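Local coordinates for protein L-threonine dehydrogenase (Flavobacterium frigidimaris, PDB 2YY7) that probably acts as an NAD-dependent L-threonine dehydrogenase, oxidising the 3-hydroxyl group of L-threonine, at residues I72-A77 and M95-H100; V101-K106 and E155-I160. One frame throughout, in Å; residues are numbered along the deposited sequence.

Interaction 1: I72-A77 and M95-H100; sequences IYLMAA and MNSLFH. With NAD (nicotinamide-adenine-dinucleotide), chain E.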
ATOM      1  N   ILE A  72      -3.061   7.524 -22.072  1.00 10.21           N
ATOM      2  CA  ILE A  72      -3.239   8.512 -21.017  1.00  9.63           C
ATOM      3  C   ILE A  72      -2.014   8.573 -20.114  1.00 10.29           C
ATOM      4  O   ILE A  72      -1.528   7.544 -19.638  1.00  9.22           O
ATOM      5  CB  ILE A  72      -4.476   8.215 -20.126  1.00  9.84           C
ATOM      6  CG1 ILE A  72      -5.764   8.488 -20.906  1.00  7.39           C
ATOM      7  CG2 ILE A  72      -4.435   9.089 -18.857  1.00 10.10           C
ATOM      8  CD1 ILE A  72      -7.024   8.378 -20.070  1.00 10.57           C
ATOM      9  N   TYR A  73      -1.503   9.786 -19.919  1.00  9.24           N
ATOM     10  CA  TYR A  73      -0.376  10.028 -19.028  1.00  9.39           C
ATOM     11  C   TYR A  73      -1.009  10.779 -17.853  1.00  8.78           C
ATOM     12  O   TYR A  73      -1.325  11.967 -17.967  1.00 10.04           O
ATOM     13  CB  TYR A  73       0.688  10.911 -19.697  1.00  8.15           C
ATOM     14  CG  TYR A  73       1.447  10.249 -20.828  1.00  9.86           C
ATOM     15  CD1 TYR A  73       2.806   9.940 -20.698  1.00 10.57           C
ATOM     16  CD2 TYR A  73       0.816   9.949 -22.034  1.00  9.89           C
ATOM     17  CE1 TYR A  73       3.519   9.352 -21.750  1.00 12.68           C
ATOM     18  CE2 TYR A  73       1.517   9.358 -23.093  1.00  8.44           C
ATOM     19  CZ  TYR A  73       2.867   9.063 -22.944  1.00 10.60           C
ATOM     20  OH  TYR A  73       3.557   8.483 -23.986  1.00 10.11           O
ATOM     21  N   LEU A  74      -1.220  10.076 -16.742  1.00  9.21           N
ATOM     22  CA  LEU A  74      -1.827  10.661 -15.543  1.00  9.18           C
ATOM     23  C   LEU A  74      -0.758  11.259 -14.634  1.00  9.48           C
ATOM     24  O   LEU A  74      -0.123  10.554 -13.843  1.00 10.05           O
ATOM     25  CB  LEU A  74      -2.612   9.592 -14.783  1.00  8.92           C
ATOM     26  CG  LEU A  74      -3.213   9.951 -13.417  1.00  9.14           C
ATOM     27  CD1 LEU A  74      -4.202  11.095 -13.556  1.00  6.12           C
ATOM     28  CD2 LEU A  74      -3.901   8.727 -12.843  1.00  7.96           C
ATOM     29  N   MET A  75      -0.575  12.567 -14.742  1.00  9.18           N
ATOM     30  CA  MET A  75       0.437  13.263 -13.965  1.00  9.69           C
ATOM     31  C   MET A  75      -0.122  13.991 -12.754  1.00  9.93           C
ATOM     32  O   MET A  75       0.635  14.403 -11.882  1.00 11.20           O
ATOM     33  CB  MET A  75       1.169  14.264 -14.860  1.00  8.50           C
ATOM     34  CG  MET A  75       1.607  13.678 -16.194  1.00 10.11           C
ATOM     35  SD  MET A  75       2.631  12.196 -16.003  1.00 10.78           S
ATOM     36  CE  MET A  75       4.246  12.935 -15.763  1.00 11.35           C
ATOM     37  N   ALA A  76      -1.440  14.149 -12.694  1.00 11.32           N
ATOM     38  CA  ALA A  76      -2.068  14.858 -11.583  1.00 11.92           C
ATOM     39  C   ALA A  76      -1.982  14.108 -10.260  1.00 12.64           C
ATOM     40  O   ALA A  76      -2.261  12.912 -10.191  1.00 15.38           O
ATOM     41  CB  ALA A  76      -3.537  15.169 -11.918  1.00 11.13           C
ATOM     42  N   ALA A  77      -1.599  14.832  -9.212  1.00 12.01           N
ATOM     43  CA  ALA A  77      -1.464  14.283  -7.862  1.00 11.00           C
ATOM     44  C   ALA A  77      -0.797  15.344  -7.005  1.00 11.91           C
ATOM     45  O   ALA A  77      -0.223  16.290  -7.537  1.00 11.96           O
ATOM     46  CB  ALA A  77      -0.590  13.033  -7.878  1.00 10.76           C
ATOM     47  N   MET A  95      -5.172   8.431  -5.337  1.00  8.45           N
ATOM     48  CA  MET A  95      -5.722   7.095  -5.549  1.00  8.96           C
ATOM     49  C   MET A  95      -6.886   7.026  -6.529  1.00  9.44           C
ATOM     50  O   MET A  95      -6.879   6.209  -7.454  1.00  9.96           O
ATOM     51  CB  MET A  95      -6.179   6.473  -4.218  1.00  9.16           C
ATOM     52  CG  MET A  95      -5.059   6.165  -3.227  1.00  6.82           C
ATOM     53  SD  MET A  95      -3.682   5.240  -3.959  1.00 10.57           S
ATOM     54  CE  MET A  95      -4.468   3.674  -4.409  1.00  6.47           C
ATOM     55  N   ASN A  96      -7.889   7.874  -6.326  1.00 10.47           N
ATOM     56  CA  ASN A  96      -9.072   7.840  -7.175  1.00 11.01           C
ATOM     57  C   ASN A  96      -8.848   8.260  -8.617  1.00 11.00           C
ATOM     58  O   ASN A  96      -9.523   7.756  -9.510  1.00 10.62           O
ATOM     59  CB  ASN A  96     -10.212   8.644  -6.535  1.00 12.73           C
ATOM     60  CG  ASN A  96     -10.761   7.961  -5.285  1.00 15.78           C
ATOM     61  OD1 ASN A  96     -11.002   6.754  -5.288  1.00 20.63           O
ATOM     62  ND2 ASN A  96     -10.957   8.726  -4.218  1.00 17.66           N
ATOM     63  N   SER A  97      -7.902   9.162  -8.859  1.00  9.57           N
ATOM     64  CA  SER A  97      -7.620   9.569 -10.230  1.00  8.92           C
ATOM     65  C   SER A  97      -7.022   8.359 -10.951  1.00  8.79           C
ATOM     66  O   SER A  97      -7.298   8.121 -12.126  1.00  7.86           O
ATOM     67  CB  SER A  97      -6.636  10.743 -10.252  1.00 10.18           C
ATOM     68  OG  SER A  97      -5.380  10.381  -9.696  1.00 10.67           O
ATOM     69  N   LEU A  98      -6.203   7.588 -10.237  1.00  9.19           N
ATOM     70  CA  LEU A  98      -5.585   6.398 -10.821  1.00  9.27           C
ATOM     71  C   LEU A  98      -6.634   5.329 -11.091  1.00  9.09           C
ATOM     72  O   LEU A  98      -6.593   4.664 -12.129  1.00  9.80           O
ATOM     73  CB  LEU A  98      -4.503   5.834  -9.892  1.00  8.97           C
ATOM     74  CG  LEU A  98      -3.820   4.537 -10.341  1.00  8.70           C
ATOM     75  CD1 LEU A  98      -3.137   4.726 -11.696  1.00  6.14           C
ATOM     76  CD2 LEU A  98      -2.802   4.118  -9.285  1.00 10.66           C
ATOM     77  N   PHE A  99      -7.568   5.152 -10.158  1.00  8.20           N
ATOM     78  CA  PHE A  99      -8.623   4.157 -10.349  1.00  9.08           C
ATOM     79  C   PHE A  99      -9.462   4.485 -11.585  1.00  8.64           C
ATOM     80  O   PHE A  99      -9.834   3.586 -12.346  1.00  8.99           O
ATOM     81  CB  PHE A  99      -9.532   4.067  -9.115  1.00  9.57           C
ATOM     82  CG  PHE A  99      -8.927   3.310  -7.960  1.00  9.24           C
ATOM     83  CD1 PHE A  99      -8.426   2.021  -8.138  1.00 12.26           C
ATOM     84  CD2 PHE A  99      -8.866   3.881  -6.690  1.00 11.89           C
ATOM     85  CE1 PHE A  99      -7.871   1.311  -7.068  1.00 10.55           C
ATOM     86  CE2 PHE A  99      -8.314   3.182  -5.615  1.00  8.25           C
ATOM     87  CZ  PHE A  99      -7.815   1.893  -5.806  1.00 10.11           C
ATOM     88  N   HIS A 100      -9.763   5.765 -11.785  1.00  8.39           N
ATOM     89  CA  HIS A 100     -10.546   6.177 -12.957  1.00  8.91           C
ATOM     90  C   HIS A 100      -9.840   5.821 -14.256  1.00  8.70           C
ATOM     91  O   HIS A 100     -10.445   5.251 -15.162  1.00  8.46           O
ATOM     92  CB  HIS A 100     -10.807   7.681 -12.946  1.00  8.38           C
ATOM     93  CG  HIS A 100     -11.623   8.140 -11.780  1.00  9.12           C
ATOM     94  ND1 HIS A 100     -12.480   7.303 -11.099  1.00 11.78           N
ATOM     95  CD2 HIS A 100     -11.742   9.356 -11.200  1.00 10.91           C
ATOM     96  CE1 HIS A 100     -13.091   7.986 -10.147  1.00 14.30           C
ATOM     97  NE2 HIS A 100     -12.661   9.235 -10.188  1.00 13.29           N
TER
HETATM   98  PA  NAD E3001       3.024  19.344 -10.241  1.00  9.94           P
HETATM   99  O1A NAD E3001       4.048  20.317 -10.713  1.00 10.01           O
HETATM  100  O2A NAD E3001       2.497  19.584  -8.872  1.00 10.53           O
HETATM  101  O5B NAD E3001       1.876  19.165 -11.316  1.00  8.58           O
HETATM  102  C5B NAD E3001       0.637  18.609 -10.980  1.00  3.91           C
HETATM  103  C4B NAD E3001      -0.415  19.129 -11.929  1.00  5.99           C
HETATM  104  O4B NAD E3001      -1.619  18.402 -11.678  1.00  7.54           O
HETATM  105  C3B NAD E3001      -0.697  20.635 -11.713  1.00  7.81           C
HETATM  106  O3B NAD E3001      -0.602  21.373 -12.943  1.00  8.85           O
HETATM  107  C2B NAD E3001      -2.095  20.636 -11.080  1.00  7.51           C
HETATM  108  O2B NAD E3001      -2.843  21.792 -11.416  1.00  8.79           O
HETATM  109  C1B NAD E3001      -2.692  19.342 -11.653  1.00  8.55           C
HETATM  110  N9A NAD E3001      -3.849  18.860 -10.885  1.00  8.89           N
HETATM  111  C8A NAD E3001      -3.961  18.820  -9.496  1.00 10.09           C
HETATM  112  N7A NAD E3001      -5.175  18.339  -9.192  1.00  8.19           N
HETATM  113  C5A NAD E3001      -5.805  18.061 -10.355  1.00  9.44           C
HETATM  114  C6A NAD E3001      -7.080  17.585 -10.615  1.00  8.67           C
HETATM  115  N6A NAD E3001      -7.933  17.384  -9.632  1.00  7.69           N
HETATM  116  N1A NAD E3001      -7.481  17.424 -11.916  1.00  8.28           N
HETATM  117  C2A NAD E3001      -6.631  17.727 -12.969  1.00  9.67           C
HETATM  118  N3A NAD E3001      -5.367  18.231 -12.732  1.00  8.46           N
HETATM  119  C4A NAD E3001      -4.983  18.395 -11.424  1.00  7.80           C
HETATM  120  O3  NAD E3001       3.682  17.881 -10.170  1.00  9.50           O
HETATM  121  PN  NAD E3001       4.831  17.223 -11.108  1.00  9.35           P
HETATM  122  O1N NAD E3001       4.623  17.528 -12.562  1.00  7.46           O
HETATM  123  O2N NAD E3001       6.118  17.476 -10.406  1.00 14.18           O
HETATM  124  O5D NAD E3001       4.520  15.643 -10.894  1.00  8.59           O
HETATM  125  C5D NAD E3001       3.676  14.930 -11.809  1.00  7.19           C
HETATM  126  C4D NAD E3001       3.652  13.433 -11.395  1.00  6.92           C
HETATM  127  O4D NAD E3001       4.975  12.943 -11.276  1.00  6.26           O
HETATM  128  C3D NAD E3001       3.017  13.186 -10.023  1.00  9.06           C
HETATM  129  O3D NAD E3001       2.357  11.924 -10.050  1.00 10.26           O
HETATM  130  C2D NAD E3001       4.206  13.056  -9.100  1.00  9.11           C
HETATM  131  O2D NAD E3001       3.803  12.364  -7.942  1.00 10.15           O
HETATM  132  C1D NAD E3001       5.224  12.340  -9.988  1.00  6.43           C
HETATM  133  N1N NAD E3001       6.596  12.575  -9.481  1.00  6.65           N
HETATM  134  C2N NAD E3001       7.157  13.832  -9.576  1.00  5.39           C
HETATM  135  C3N NAD E3001       8.446  14.043  -9.097  1.00  7.35           C
HETATM  136  C7N NAD E3001       9.129  15.370  -9.293  1.00  7.03           C
HETATM  137  O7N NAD E3001      10.378  15.483  -8.706  1.00  9.20           O
HETATM  138  N7N NAD E3001       8.548  16.392  -9.945  1.00 11.22           N
HETATM  139  C4N NAD E3001       9.161  12.989  -8.498  1.00  5.97           C
HETATM  140  C5N NAD E3001       8.589  11.715  -8.433  1.00  4.61           C
HETATM  141  C6N NAD E3001       7.305  11.516  -8.903  1.00  2.20           C
HETATM  142  O   HOH W   1      -2.419   9.861  -9.190  1.00 20.92           O

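Interaction 2: V101-K106 and E155-I160; sequences VLNLAK and EYYHNI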
ATOM      1  N   VAL A 101      -8.562   6.167 -14.352  1.00  8.99           N
ATOM      2  CA  VAL A 101      -7.791   5.874 -15.560  1.00  9.87           C
ATOM      3  C   VAL A 101      -7.610   4.367 -15.754  1.00 10.15           C
ATOM      4  O   VAL A 101      -7.687   3.872 -16.876  1.00  9.30           O
ATOM      5  CB  VAL A 101      -6.403   6.564 -15.525  1.00 10.16           C
ATOM      6  CG1 VAL A 101      -5.573   6.148 -16.740  1.00 10.43           C
ATOM      7  CG2 VAL A 101      -6.582   8.074 -15.515  1.00  9.30           C
ATOM      8  N   LEU A 102      -7.381   3.641 -14.662  1.00 10.97           N
ATOM      9  CA  LEU A 102      -7.207   2.194 -14.752  1.00 11.22           C
ATOM     10  C   LEU A 102      -8.511   1.544 -15.201  1.00 11.68           C
ATOM     11  O   LEU A 102      -8.498   0.608 -16.003  1.00 11.85           O
ATOM     12  CB  LEU A 102      -6.761   1.608 -13.402  1.00 10.16           C
ATOM     13  CG  LEU A 102      -5.313   1.847 -12.950  1.00  9.38           C
ATOM     14  CD1 LEU A 102      -5.105   1.235 -11.565  1.00 10.20           C
ATOM     15  CD2 LEU A 102      -4.334   1.222 -13.946  1.00 10.00           C
ATOM     16  N   ASN A 103      -9.633   2.041 -14.682  1.00 11.46           N
ATOM     17  CA  ASN A 103     -10.946   1.512 -15.050  1.00 10.60           C
ATOM     18  C   ASN A 103     -11.265   1.814 -16.519  1.00 11.12           C
ATOM     19  O   ASN A 103     -11.982   1.055 -17.170  1.00 10.31           O
ATOM     20  CB  ASN A 103     -12.036   2.091 -14.132  1.00 11.10           C
ATOM     21  CG  ASN A 103     -12.157   1.335 -12.811  1.00 11.43           C
ATOM     22  OD1 ASN A 103     -12.629   1.879 -11.808  1.00 12.15           O
ATOM     23  ND2 ASN A 103     -11.751   0.070 -12.813  1.00  6.54           N
ATOM     24  N   LEU A 104     -10.740   2.917 -17.047  1.00  9.70           N
ATOM     25  CA  LEU A 104     -10.980   3.238 -18.453  1.00 11.22           C
ATOM     26  C   LEU A 104     -10.257   2.194 -19.301  1.00 11.26           C
ATOM     27  O   LEU A 104     -10.763   1.756 -20.337  1.00 12.02           O
ATOM     28  CB  LEU A 104     -10.456   4.639 -18.812  1.00 10.97           C
ATOM     29  CG  LEU A 104     -11.381   5.873 -18.818  1.00 14.46           C
ATOM     30  CD1 LEU A 104     -12.815   5.456 -19.096  1.00 16.09           C
ATOM     31  CD2 LEU A 104     -11.297   6.607 -17.504  1.00 17.22           C
ATOM     32  N   ALA A 105      -9.071   1.792 -18.852  1.00 11.44           N
ATOM     33  CA  ALA A 105      -8.292   0.787 -19.567  1.00 10.22           C
ATOM     34  C   ALA A 105      -8.976  -0.572 -19.435  1.00 11.23           C
ATOM     35  O   ALA A 105      -9.030  -1.348 -20.391  1.00 10.14           O
ATOM     36  CB  ALA A 105      -6.871   0.724 -19.010  1.00  9.79           C
ATOM     37  N   LYS A 106      -9.500  -0.854 -18.246  1.00 10.83           N
ATOM     38  CA  LYS A 106     -10.201  -2.114 -17.992  1.00 12.47           C
ATOM     39  C   LYS A 106     -11.414  -2.235 -18.922  1.00 14.06           C
ATOM     40  O   LYS A 106     -11.726  -3.319 -19.423  1.00 14.63           O
ATOM     41  CB  LYS A 106     -10.649  -2.164 -16.525  1.00 12.01           C
ATOM     42  CG  LYS A 106     -11.443  -3.398 -16.109  1.00 11.29           C
ATOM     43  CD  LYS A 106     -11.657  -3.403 -14.597  1.00 12.79           C
ATOM     44  CE  LYS A 106     -12.560  -4.546 -14.141  1.00 16.85           C
ATOM     45  NZ  LYS A 106     -13.979  -4.322 -14.534  1.00 19.36           N
ATOM     46  N   GLU A 155      -0.204  -3.160 -10.999  1.00  9.90           N
ATOM     47  CA  GLU A 155       0.194  -4.539 -11.241  1.00 10.74           C
ATOM     48  C   GLU A 155      -1.034  -5.447 -11.242  1.00 10.57           C
ATOM     49  O   GLU A 155      -1.142  -6.369 -12.057  1.00 10.59           O
ATOM     50  CB  GLU A 155       1.174  -4.992 -10.162  1.00 10.53           C
ATOM     51  CG  GLU A 155       1.848  -6.315 -10.452  1.00 14.03           C
ATOM     52  CD  GLU A 155       2.831  -6.701  -9.369  1.00 20.36           C
ATOM     53  OE1 GLU A 155       2.384  -7.024  -8.248  1.00 25.37           O
ATOM     54  OE2 GLU A 155       4.048  -6.672  -9.634  1.00 22.88           O
ATOM     55  N   TYR A 156      -1.958  -5.183 -10.322  1.00 10.86           N
ATOM     56  CA  TYR A 156      -3.177  -5.977 -10.235  1.00 10.04           C
ATOM     57  C   TYR A 156      -3.957  -5.850 -11.542  1.00 10.49           C
ATOM     58  O   TYR A 156      -4.321  -6.853 -12.154  1.00  9.90           O
ATOM     59  CB  TYR A 156      -4.061  -5.499  -9.081  1.00 10.20           C
ATOM     60  CG  TYR A 156      -5.241  -6.413  -8.821  1.00 11.60           C
ATOM     61  CD1 TYR A 156      -5.107  -7.538  -8.005  1.00  9.60           C
ATOM     62  CD2 TYR A 156      -6.480  -6.177  -9.421  1.00 12.85           C
ATOM     63  CE1 TYR A 156      -6.177  -8.405  -7.790  1.00 10.94           C
ATOM     64  CE2 TYR A 156      -7.559  -7.047  -9.213  1.00 10.61           C
ATOM     65  CZ  TYR A 156      -7.396  -8.156  -8.394  1.00 10.89           C
ATOM     66  OH  TYR A 156      -8.447  -9.015  -8.169  1.00 12.05           O
ATOM     67  N   TYR A 157      -4.223  -4.616 -11.964  1.00  9.66           N
ATOM     68  CA  TYR A 157      -4.967  -4.384 -13.200  1.00 10.00           C
ATOM     69  C   TYR A 157      -4.302  -5.020 -14.417  1.00 10.88           C
ATOM     70  O   TYR A 157      -4.983  -5.474 -15.339  1.00 10.87           O
ATOM     71  CB  TYR A 157      -5.167  -2.883 -13.434  1.00  9.97           C
ATOM     72  CG  TYR A 157      -6.424  -2.335 -12.792  1.00  9.93           C
ATOM     73  CD1 TYR A 157      -7.537  -2.003 -13.564  1.00 10.83           C
ATOM     74  CD2 TYR A 157      -6.505  -2.157 -11.414  1.00 12.35           C
ATOM     75  CE1 TYR A 157      -8.697  -1.508 -12.983  1.00 11.15           C
ATOM     76  CE2 TYR A 157      -7.664  -1.660 -10.818  1.00 12.32           C
ATOM     77  CZ  TYR A 157      -8.756  -1.337 -11.609  1.00 12.69           C
ATOM     78  OH  TYR A 157      -9.902  -0.834 -11.029  1.00 12.59           O
ATOM     79  N   HIS A 158      -2.975  -5.041 -14.433  1.00 10.70           N
ATOM     80  CA  HIS A 158      -2.265  -5.658 -15.545  1.00 11.70           C
ATOM     81  C   HIS A 158      -2.465  -7.170 -15.515  1.00 12.45           C
ATOM     82  O   HIS A 158      -2.895  -7.774 -16.505  1.00 12.83           O
ATOM     83  CB  HIS A 158      -0.764  -5.389 -15.472  1.00 11.25           C
ATOM     84  CG  HIS A 158       0.022  -6.178 -16.469  1.00 11.76           C
ATOM     85  ND1 HIS A 158       0.064  -5.850 -17.808  1.00 13.40           N
ATOM     86  CD2 HIS A 158       0.728  -7.327 -16.341  1.00 12.33           C
ATOM     87  CE1 HIS A 158       0.761  -6.763 -18.461  1.00 13.58           C
ATOM     88  NE2 HIS A 158       1.174  -7.671 -17.595  1.00 15.10           N
ATOM     89  N   ASN A 159      -2.148  -7.770 -14.368  1.00 12.75           N
ATOM     90  CA  ASN A 159      -2.246  -9.215 -14.180  1.00 14.59           C
ATOM     91  C   ASN A 159      -3.646  -9.803 -14.241  1.00 14.80           C
ATOM     92  O   ASN A 159      -3.833 -10.913 -14.733  1.00 14.55           O
ATOM     93  CB  ASN A 159      -1.610  -9.623 -12.848  1.00 14.46           C
ATOM     94  CG  ASN A 159      -0.106  -9.455 -12.843  1.00 19.25           C
ATOM     95  OD1 ASN A 159       0.545  -9.605 -13.874  1.00 22.42           O
ATOM     96  ND2 ASN A 159       0.459  -9.160 -11.673  1.00 20.71           N
ATOM     97  N   ILE A 160      -4.628  -9.067 -13.737  1.00 14.91           N
ATOM     98  CA  ILE A 160      -5.995  -9.558 -13.720  1.00 14.84           C
ATOM     99  C   ILE A 160      -6.842  -9.102 -14.903  1.00 16.02           C
ATOM    100  O   ILE A 160      -7.617  -9.889 -15.454  1.00 15.59           O
ATOM    101  CB  ILE A 160      -6.697  -9.153 -12.400  1.00 15.77           C
ATOM    102  CG1 ILE A 160      -5.893  -9.682 -11.210  1.00 12.50           C
ATOM    103  CG2 ILE A 160      -8.124  -9.699 -12.366  1.00 16.08           C
ATOM    104  CD1 ILE A 160      -5.644 -11.196 -11.252  1.00 18.46           C
TER

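Interaction 1: I72-A77 and M95-H100
Ser97 OG takes part in two hydrogen bonds: it donates to Leu93 O, one turn earlier in the helix, and accepts from a water 3.0 Å away. The same water lies 3.2 Å from Ala76 O and can link the helix to the loop after the strand, although its protons may be shared with other acceptors; Ser97 OG and Ala76 O are themselves too far apart to bond directly. The setting is the Rossmann fold of the short-chain dehydrogenase-reductase superfamily: strand 71-74, parallel to its neighbours, is followed through the short helix 80-85 by helix 87-106, which returns over the sheet before strand 112-118 completes a beta-alpha-beta crossover. The serine hydroxyl sits between its own N and carbonyl carbon (chi1 63°), which turns it back toward Leu93 while leaving it within range of the water.

Next to this water the contact is apolar and carried by Leu74. Its CG stands opposite the backbone N (chi1 174°), directing the branched end against the helix. Methyl CD2 lies against the helix backbone, 3.5 Å from Leu98 CA, and also touches Ser97 O; methyl CD1 packs more loosely beside Ser97 CB. Leu98 adds its CB at the margin of the same patch. Ile8 and Trp115, on the flanking strands, pack on Leu74 as well, so its isobutyl group is buried at the sheet-helix interface.

Past the strand, the 75-77 loop is part of the observed NAD pocket. Met75 O approaches the nicotinamide-side ribose, 3.1 Å from NAD C5D, and Ala77 CB packs near the hydroxyl oxygen O3D of that ribose. The small side chain of Ala76 meets the other end of the cofactor: its CB lies over a face of the adenine, 3.6 Å from NAD C4A.

Interaction 2: V101-K106 and E155-I160
Tyr157 lays its ring across to Leu102, whose CB forms a CH-pi contact 3.7 Å from the ring centroid and only 15° off the ring normal. Two neighbouring helices of the Rossmann fold, 87-106 and 142-161, meet here almost parallel, their segment axes 6° apart and 10.8 Å distant at closest approach. Over the same face Leu102 CD1 comes within 3.7 Å of Tyr157 CD2; the extended chi2 of the leucine (178°) carries this methyl along the ring. At the ring edge, in its plane, Asn103 ND2 lies 2.7 Å from Tyr157 OH. The aliphatic part of Lys106 passes at about a right angle to the tyrosine side chain.

Beyond the two segments, Tyr161 meets Tyr157 edge-to-face and makes a cation-pi contact with Lys106, while Leu102 also packs on Ile113 of strand 112-118. With an alanine in place of Tyr157, Leu102 would probably lose the cover over its CB and CD1, and a gap would open between the helices. Lys106 CD comes in obliquely and stops 3.9 Å from Tyr157 CE1.

In the fold
Helix 87-106 serves both contacts: 95-100 faces strand 71-74 in interaction 1, and the next turns, 101-106, reach the neighbouring helix 142-161 in interaction 2. The centres are 12 Å apart, and Val101 joins them directly, its CG2 3.8 Å from Leu74 CD2 and its CG1 3.8 Å from Ile72 CG2. Interaction 1 is buried and borders NAD through the 75-77 loop. Interaction 2 lies farther out and is only partly buried, with the side chain of Leu102 about 13 Å from NAD and about 12 Å from that of the NAD-binding Lys147. Helix 142-161, which carries Lys147, thus packs beside the helix that backs the cofactor loop.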